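Local atomic coordinates of enoyl-CoA hydratase, EchA12_1 (Mycobacterium marinum M, PDB entry 3QRE), a protein that probably catalyses the addition of water to the double bond of enoyl-coenzyme A thioesters in fatty acid metabolism, as a member of the crotonase-like family. Residues 205-209 with 210-214; 190-193 with 194-198; 52-55 with 56-60. One frame throughout, in Å; residues are numbered along the deposited sequence.

Contact 1 (205-209 with 210-214); sequences EAAQL and GLVKE
The methyl of A206 overlaps the side chains of L211 and V212, its CB lying 4.1 Å from L211 CB, while V212 CG2 comes up at nearly the same distance. One residue on, A207 repeats the pattern: its CB meets V212 CG1 at 4.1 Å, so each methyl of V212 meets one alanine. L211 CB lies 3.4 Å from A206 O. With CG anti to the carbonyl carbon (chi1 -73°), L211 brings its CD1 to 4.4 Å from L209 CD1. F201 of strand 200-202 touches both A206 and L211.

The backbone ends the helix. L211 N donates to A206 O over 2.7 Å, tilted 22° from the carbonyl plane, and V212 N adds a long, weak bond to the same oxygen. G210 N reaches A207 O at 3.0 Å from above the carbonyl plane, well off its lone pairs. G210 turns the chain with positive phi (86°), where a CB would collide with L209 O; together with the bonds back into the last turn this makes a Schellman motif. A water donates to both A207 O and V212 O, bridging the helix end to the outgoing chain. Beyond it, K213 and E214 pair their backbones with strand 154-158, and K213 NZ forms a salt bridge to D193 of the second subunit.

A206 O and A207 O at the helix end thus find donors in the returning chain, A207 O also in a water, while the alanine methyls pack against L211 and V212, so polar and apolar contacts both hold the turn.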
loop_
_atom_site.group_PDB
_atom_site.type_symbol
_atom_site.label_atom_id
_atom_site.label_comp_id
_atom_site.label_asym_id
_atom_site.label_seq_id
_atom_site.Cartn_x
_atom_site.Cartn_y
_atom_site.Cartn_z
ATOM N N GLU A 205 16.022 -0.594 -1.797
ATOM C CA GLU A 205 14.922 0.306 -2.100
ATOM C C GLU A 205 13.680 -0.514 -2.469
ATOM O O GLU A 205 12.580 -0.246 -1.982
ATOM C CB GLU A 205 15.284 1.324 -3.191
ATOM C CG GLU A 205 14.263 2.440 -3.290
ATOM C CD GLU A 205 14.534 3.487 -4.365
ATOM O OE1 GLU A 205 13.623 4.305 -4.600
ATOM O OE2 GLU A 205 15.640 3.526 -4.951
ATOM N N ALA A 206 13.866 -1.552 -3.273
ATOM C CA ALA A 206 12.748 -2.426 -3.627
ATOM C C ALA A 206 12.015 -2.969 -2.417
ATOM O O ALA A 206 10.790 -3.030 -2.448
ATOM C CB ALA A 206 13.181 -3.579 -4.595
ATOM N N ALA A 207 12.758 -3.365 -1.371
ATOM C CA ALA A 207 12.184 -3.827 -0.105
ATOM C C ALA A 207 11.410 -2.723 0.634
ATOM O O ALA A 207 10.278 -2.955 1.088
ATOM C CB ALA A 207 13.283 -4.456 0.820
ATOM N N GLN A 208 12.012 -1.534 0.755
ATOM C CA GLN A 208 11.337 -0.350 1.330
ATOM C C GLN A 208 9.974 -0.078 0.662
ATOM O O GLN A 208 8.987 0.208 1.342
ATOM C CB GLN A 208 12.231 0.903 1.233
ATOM C CG GLN A 208 13.215 1.088 2.396
ATOM C CD GLN A 208 14.309 2.174 2.153
ATOM O OE1 GLN A 208 15.087 2.107 1.183
ATOM N NE2 GLN A 208 14.391 3.147 3.070
ATOM N N LEU A 209 9.952 -0.202 -0.666
ATOM C CA LEU A 209 8.772 0.048 -1.498
ATOM C C LEU A 209 7.761 -1.108 -1.473
ATOM O O LEU A 209 6.625 -0.966 -1.951
ATOM C CB LEU A 209 9.200 0.312 -2.943
ATOM C CG LEU A 209 10.085 1.533 -3.235
ATOM C CD1 LEU A 209 10.391 1.576 -4.734
ATOM C CD2 LEU A 209 9.389 2.840 -2.782
ATOM N N GLY A 210 8.176 -2.239 -0.913
ATOM C CA GLY A 210 7.296 -3.384 -0.759
ATOM C C GLY A 210 7.287 -4.257 -2.004
ATOM O O GLY A 210 6.373 -5.056 -2.208
ATOM N N LEU A 211 8.306 -4.110 -2.839
ATOM C CA LEU A 211 8.413 -4.939 -4.040
ATOM C C LEU A 211 9.105 -6.269 -3.730
ATOM O O LEU A 211 9.056 -7.194 -4.514
ATOM C CB LEU A 211 9.147 -4.178 -5.138
ATOM C CG LEU A 211 8.289 -3.070 -5.746
ATOM C CD1 LEU A 211 9.094 -2.189 -6.691
ATOM C CD2 LEU A 211 7.018 -3.661 -6.447
ATOM N N VAL A 212 9.734 -6.351 -2.568
ATOM C CA VAL A 212 10.535 -7.506 -2.203
ATOM C C VAL A 212 10.304 -7.793 -0.726
ATOM O O VAL A 212 10.188 -6.867 0.064
ATOM C CB VAL A 212 12.043 -7.207 -2.523
ATOM C CG1 VAL A 212 12.974 -7.780 -1.498
ATOM C CG2 VAL A 212 12.399 -7.692 -3.920
ATOM N N LYS A 213 10.224 -9.065 -0.348
ATOM C CA LYS A 213 9.933 -9.417 1.049
ATOM C C LYS A 213 11.175 -9.221 1.928
ATOM O O LYS A 213 11.066 -8.799 3.100
ATOM C CB LYS A 213 9.421 -10.857 1.158
ATOM C CG LYS A 213 9.695 -11.556 2.501
ATOM C CD LYS A 213 9.199 -13.011 2.506
ATOM C CE LYS A 213 9.530 -13.755 3.820
ATOM N NZ LYS A 213 8.936 -13.079 5.010
ATOM N N GLU A 214 12.347 -9.514 1.366
ATOM C CA GLU A 214 13.555 -9.579 2.170
ATOM C C GLU A 214 14.785 -9.593 1.280
ATOM O O GLU A 214 14.814 -10.295 0.241
ATOM C CB GLU A 214 13.492 -10.841 3.024
ATOM C CG GLU A 214 14.532 -10.999 4.103
ATOM C CD GLU A 214 14.351 -12.307 4.868
ATOM O OE1 GLU A 214 13.250 -12.533 5.436
ATOM O OE2 GLU A 214 15.308 -13.113 4.899
HETATM O O HOH W 1 9.895 -5.095 2.555
#

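Contact 2 (190-193 with 194-198); sequences VALD and LLLSG
D193 O is gripped twice by S197: the hydroxyl OG donates to it at 2.6 Å and the backbone N at 3.0 Å, the two arriving from opposite faces of the carbonyl plane. The hydroxyl gets there because OG sits between the backbone N and the carbonyl carbon of its own residue (chi1 69°), folded back along the helix. S197 OG also accepts from R199 N just beyond, tying the helix end to the chain that leaves it.

The carboxylate of D193 turns outward, with CG anti to the backbone N (chi1 170°). Its OD1 is bound by Y228 OH of the third subunit; OD2 makes salt bridges with R199 of its own chain and with K213 of the third subunit. Two positive groups at one oxygen would probably favour the charged carboxylate.

Side chains four apart pack against each other along the helix. V190 and L194 lie side by side and point the same way, V190 CG1 touching L194 CD1 at 3.7 Å. L192 CB rests 4.1 Å from L196 CD1, whereas A191 CB and L195 CD1 meet more loosely at 4.4 Å. Backbone bonds run beneath all three pairs; that from L194 N to V190 O is nearly straight (178°).

L192, L195 and L196 pack respectively on Y249, I244 and M241 of the third subunit, while A191 faces helix 178-185. G198, with positive phi, leaves the helix. The i to i+4 spacing of an alpha-helix, ended by a serine hydroxyl bonded to the carbonyl four residues back, places L192, D193, L195, L196 and S197 on the third subunit.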
loop_
_atom_site.group_PDB
_atom_site.type_symbol
_atom_site.label_atom_id
_atom_site.label_comp_id
_atom_site.label_asym_id
_atom_site.label_seq_id
_atom_site.Cartn_x
_atom_site.Cartn_y
_atom_site.Cartn_z
ATOM N N VAL A 190 4.140 5.183 -6.681
ATOM C CA VAL A 190 5.302 4.378 -6.935
ATOM C C VAL A 190 5.343 3.962 -8.413
ATOM O O VAL A 190 6.380 4.148 -9.100
ATOM C CB VAL A 190 5.331 3.160 -6.006
ATOM C CG1 VAL A 190 6.512 2.257 -6.327
ATOM C CG2 VAL A 190 5.407 3.600 -4.539
ATOM N N ALA A 191 4.222 3.437 -8.916
ATOM C CA ALA A 191 4.164 3.019 -10.321
ATOM C C ALA A 191 4.458 4.188 -11.255
ATOM O O ALA A 191 5.232 4.043 -12.194
ATOM C CB ALA A 191 2.817 2.346 -10.666
ATOM N N LEU A 192 3.867 5.351 -10.998
ATOM C CA LEU A 192 4.151 6.515 -11.864
ATOM C C LEU A 192 5.626 6.917 -11.843
ATOM O O LEU A 192 6.231 7.150 -12.897
ATOM C CB LEU A 192 3.240 7.729 -11.562
ATOM C CG LEU A 192 1.782 7.492 -11.989
ATOM C CD1 LEU A 192 0.829 8.337 -11.161
ATOM C CD2 LEU A 192 1.582 7.718 -13.498
ATOM N N ASP A 193 6.193 6.988 -10.649
ATOM C CA ASP A 193 7.604 7.311 -10.495
ATOM C C ASP A 193 8.520 6.331 -11.291
ATOM O O ASP A 193 9.323 6.757 -12.113
ATOM C CB ASP A 193 7.975 7.353 -8.991
ATOM C CG ASP A 193 9.480 7.450 -8.750
ATOM O OD1 ASP A 193 10.220 7.963 -9.638
ATOM O OD2 ASP A 193 9.926 7.020 -7.671
ATOM N N LEU A 194 8.390 5.030 -11.023
ATOM C CA LEU A 194 9.236 3.991 -11.634
ATOM C C LEU A 194 9.071 3.899 -13.147
ATOM O O LEU A 194 10.061 3.743 -13.860
ATOM C CB LEU A 194 8.995 2.622 -10.962
ATOM C CG LEU A 194 9.363 2.599 -9.466
ATOM C CD1 LEU A 194 9.106 1.233 -8.813
ATOM C CD2 LEU A 194 10.823 3.053 -9.218
ATOM N N LEU A 195 7.830 4.012 -13.631
ATOM C CA LEU A 195 7.547 3.927 -15.070
ATOM C C LEU A 195 7.978 5.150 -15.858
ATOM O O LEU A 195 8.613 5.007 -16.916
ATOM C CB LEU A 195 6.076 3.586 -15.345
ATOM C CG LEU A 195 5.749 2.155 -14.882
ATOM C CD1 LEU A 195 4.231 1.935 -14.824
ATOM C CD2 LEU A 195 6.475 1.054 -15.729
ATOM N N LEU A 196 7.627 6.339 -15.364
ATOM C CA LEU A 196 7.965 7.603 -16.042
ATOM C C LEU A 196 9.461 7.905 -16.003
ATOM O O LEU A 196 9.982 8.488 -16.939
ATOM C CB LEU A 196 7.232 8.788 -15.411
ATOM C CG LEU A 196 5.711 8.925 -15.526
ATOM C CD1 LEU A 196 5.187 9.912 -14.469
ATOM C CD2 LEU A 196 5.275 9.341 -16.962
ATOM N N SER A 197 10.136 7.538 -14.908
ATOM C CA SER A 197 11.585 7.766 -14.784
ATOM C C SER A 197 12.395 6.645 -15.431
ATOM O O SER A 197 13.483 6.888 -15.962
ATOM C CB SER A 197 12.035 7.922 -13.332
ATOM O OG SER A 197 11.912 6.691 -12.625
ATOM N N GLY A 198 11.874 5.425 -15.383
ATOM C CA GLY A 198 12.626 4.272 -15.860
ATOM C C GLY A 198 13.873 4.051 -15.015
ATOM O O GLY A 198 14.811 3.381 -15.452
#

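Contact 3 (52-55 with 56-60); sequences NAWG and PDLAA
Hydrogen bonds centre on G55 O, which accepts from A59 N at 2.8 Å, a straight bond (163°) that forms the first full turn of helix 56-71. L58 N adds a weak, bent bond to the same oxygen. L58 N is also reached weakly, at 2.8 Å, by D57 OD2, because the D57 carboxylate folds back over the helix start, its CG between the backbone N and the carbonyl carbon (chi1 57°).

Apolar contacts come from W54 and L58. The indole, with CG anti to the backbone N (chi1 -161°), reaches over the first turn, so that its CZ2 meets A59 CB at 3.6 Å while A59 N lies over one face, offset toward the rim. L58 crosses the indole obliquely: L58 CD2 lies 4.1 Å from W54 CE3 and also 3.5 Å from the carbonyl N52 O, inside the incoming loop. F45 of strand 40-45 touches N52, W54 and L58.

Charged and amide groups bind neighbouring loops. D57 OD2 forms a salt bridge with R50 and D57 OD1 one with R47. N52, in a left-handed backbone conformation, accepts from R47 N through OD1, and its ND2 donates to G86 O and R83 O.

This is a helix N-terminus with glycine at the N-cap and proline at the first helical position, joining strand 40-45 to helix 56-71 of the crotonase-like fold.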
loop_
_atom_site.group_PDB
_atom_site.type_symbol
_atom_site.label_atom_id
_atom_site.label_comp_id
_atom_site.label_asym_id
_atom_site.label_seq_id
_atom_site.Cartn_x
_atom_site.Cartn_y
_atom_site.Cartn_z
ATOM N N ASN A 52 19.859 -13.667 -19.113
ATOM C CA ASN A 52 18.534 -14.282 -19.134
ATOM C C ASN A 52 17.415 -13.391 -19.692
ATOM O O ASN A 52 16.270 -13.445 -19.213
ATOM C CB ASN A 52 18.171 -14.782 -17.724
ATOM C CG ASN A 52 19.081 -15.879 -17.262
ATOM O OD1 ASN A 52 19.385 -16.782 -18.010
ATOM N ND2 ASN A 52 19.518 -15.806 -16.025
ATOM N N ALA A 53 17.755 -12.590 -20.704
ATOM C CA ALA A 53 16.810 -11.674 -21.344
ATOM C C ALA A 53 15.682 -12.491 -21.946
ATOM O O ALA A 53 15.935 -13.532 -22.536
ATOM C CB ALA A 53 17.515 -10.870 -22.422
ATOM N N TRP A 54 14.440 -12.046 -21.792
ATOM C CA TRP A 54 13.303 -12.843 -22.279
ATOM C C TRP A 54 13.384 -13.141 -23.790
ATOM O O TRP A 54 13.865 -12.335 -24.585
ATOM C CB TRP A 54 11.975 -12.174 -21.943
ATOM C CG TRP A 54 10.802 -13.096 -21.999
ATOM C CD1 TRP A 54 9.930 -13.257 -23.040
ATOM C CD2 TRP A 54 10.350 -13.981 -20.955
ATOM N NE1 TRP A 54 8.951 -14.190 -22.700
ATOM C CE2 TRP A 54 9.193 -14.643 -21.432
ATOM C CE3 TRP A 54 10.794 -14.254 -19.655
ATOM C CZ2 TRP A 54 8.486 -15.575 -20.660
ATOM C CZ3 TRP A 54 10.083 -15.196 -18.882
ATOM C CH2 TRP A 54 8.945 -15.842 -19.396
ATOM N N GLY A 55 12.907 -14.316 -24.165
ATOM C CA GLY A 55 12.916 -14.756 -25.552
ATOM C C GLY A 55 12.119 -16.042 -25.660
ATOM O O GLY A 55 11.815 -16.679 -24.630
ATOM N N PRO A 56 11.775 -16.436 -26.901
ATOM C CA PRO A 56 10.850 -17.539 -27.127
ATOM C C PRO A 56 11.358 -18.856 -26.564
ATOM O O PRO A 56 10.551 -19.660 -26.099
ATOM C CB PRO A 56 10.726 -17.596 -28.656
ATOM C CG PRO A 56 11.854 -16.811 -29.179
ATOM C CD PRO A 56 12.158 -15.776 -28.164
ATOM N N ASP A 57 12.672 -19.064 -26.597
ATOM C CA ASP A 57 13.281 -20.244 -25.963
ATOM C C ASP A 57 13.028 -20.249 -24.456
ATOM O O ASP A 57 12.658 -21.273 -23.878
ATOM C CB ASP A 57 14.795 -20.374 -26.270
ATOM C CG ASP A 57 15.613 -19.122 -25.855
ATOM O OD1 ASP A 57 16.848 -19.230 -25.698
ATOM O OD2 ASP A 57 15.034 -18.023 -25.713
ATOM N N LEU A 58 13.220 -19.086 -23.844
ATOM C CA LEU A 58 13.081 -18.923 -22.411
ATOM C C LEU A 58 11.620 -19.050 -21.999
ATOM O O LEU A 58 11.323 -19.682 -20.998
ATOM C CB LEU A 58 13.638 -17.576 -21.983
ATOM C CG LEU A 58 14.226 -17.647 -20.579
ATOM C CD1 LEU A 58 15.586 -18.400 -20.601
ATOM C CD2 LEU A 58 14.370 -16.259 -20.016
ATOM N N ALA A 59 10.728 -18.475 -22.802
ATOM C CA ALA A 59 9.305 -18.572 -22.583
ATOM C C ALA A 59 8.835 -20.023 -22.609
ATOM O O ALA A 59 8.243 -20.501 -21.615
ATOM C CB ALA A 59 8.519 -17.712 -23.601
ATOM N N ALA A 60 9.117 -20.726 -23.709
ATOM C CA ALA A 60 8.718 -22.128 -23.857
ATOM C C ALA A 60 9.273 -23.036 -22.748
ATOM O O ALA A 60 8.593 -23.971 -22.280
ATOM C CB ALA A 60 9.081 -22.666 -25.248
#

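Overall arrangement
Contacts 1 and 2 are neighbours, their centres 15 Å apart and their apolar ends in touch: L211 CD1 lies 4.0 Å from L194 CD1, and L209 CD1 lies 4.2 Å from V190 CG1. The two contacts therefore meet through one aliphatic patch of leucines and V190. Both also meet neighbouring subunits through one kind of ion pair, repeated between copies: K213 to D193 of the second subunit, D193 to K213 of the third. Contact 3 starts a helix on the far side of the chain's centre from contact 1; its centre is 26 Å from that of contact 1 and 25 Å from that of contact 2, with nearest atoms about 16 Å away in each case.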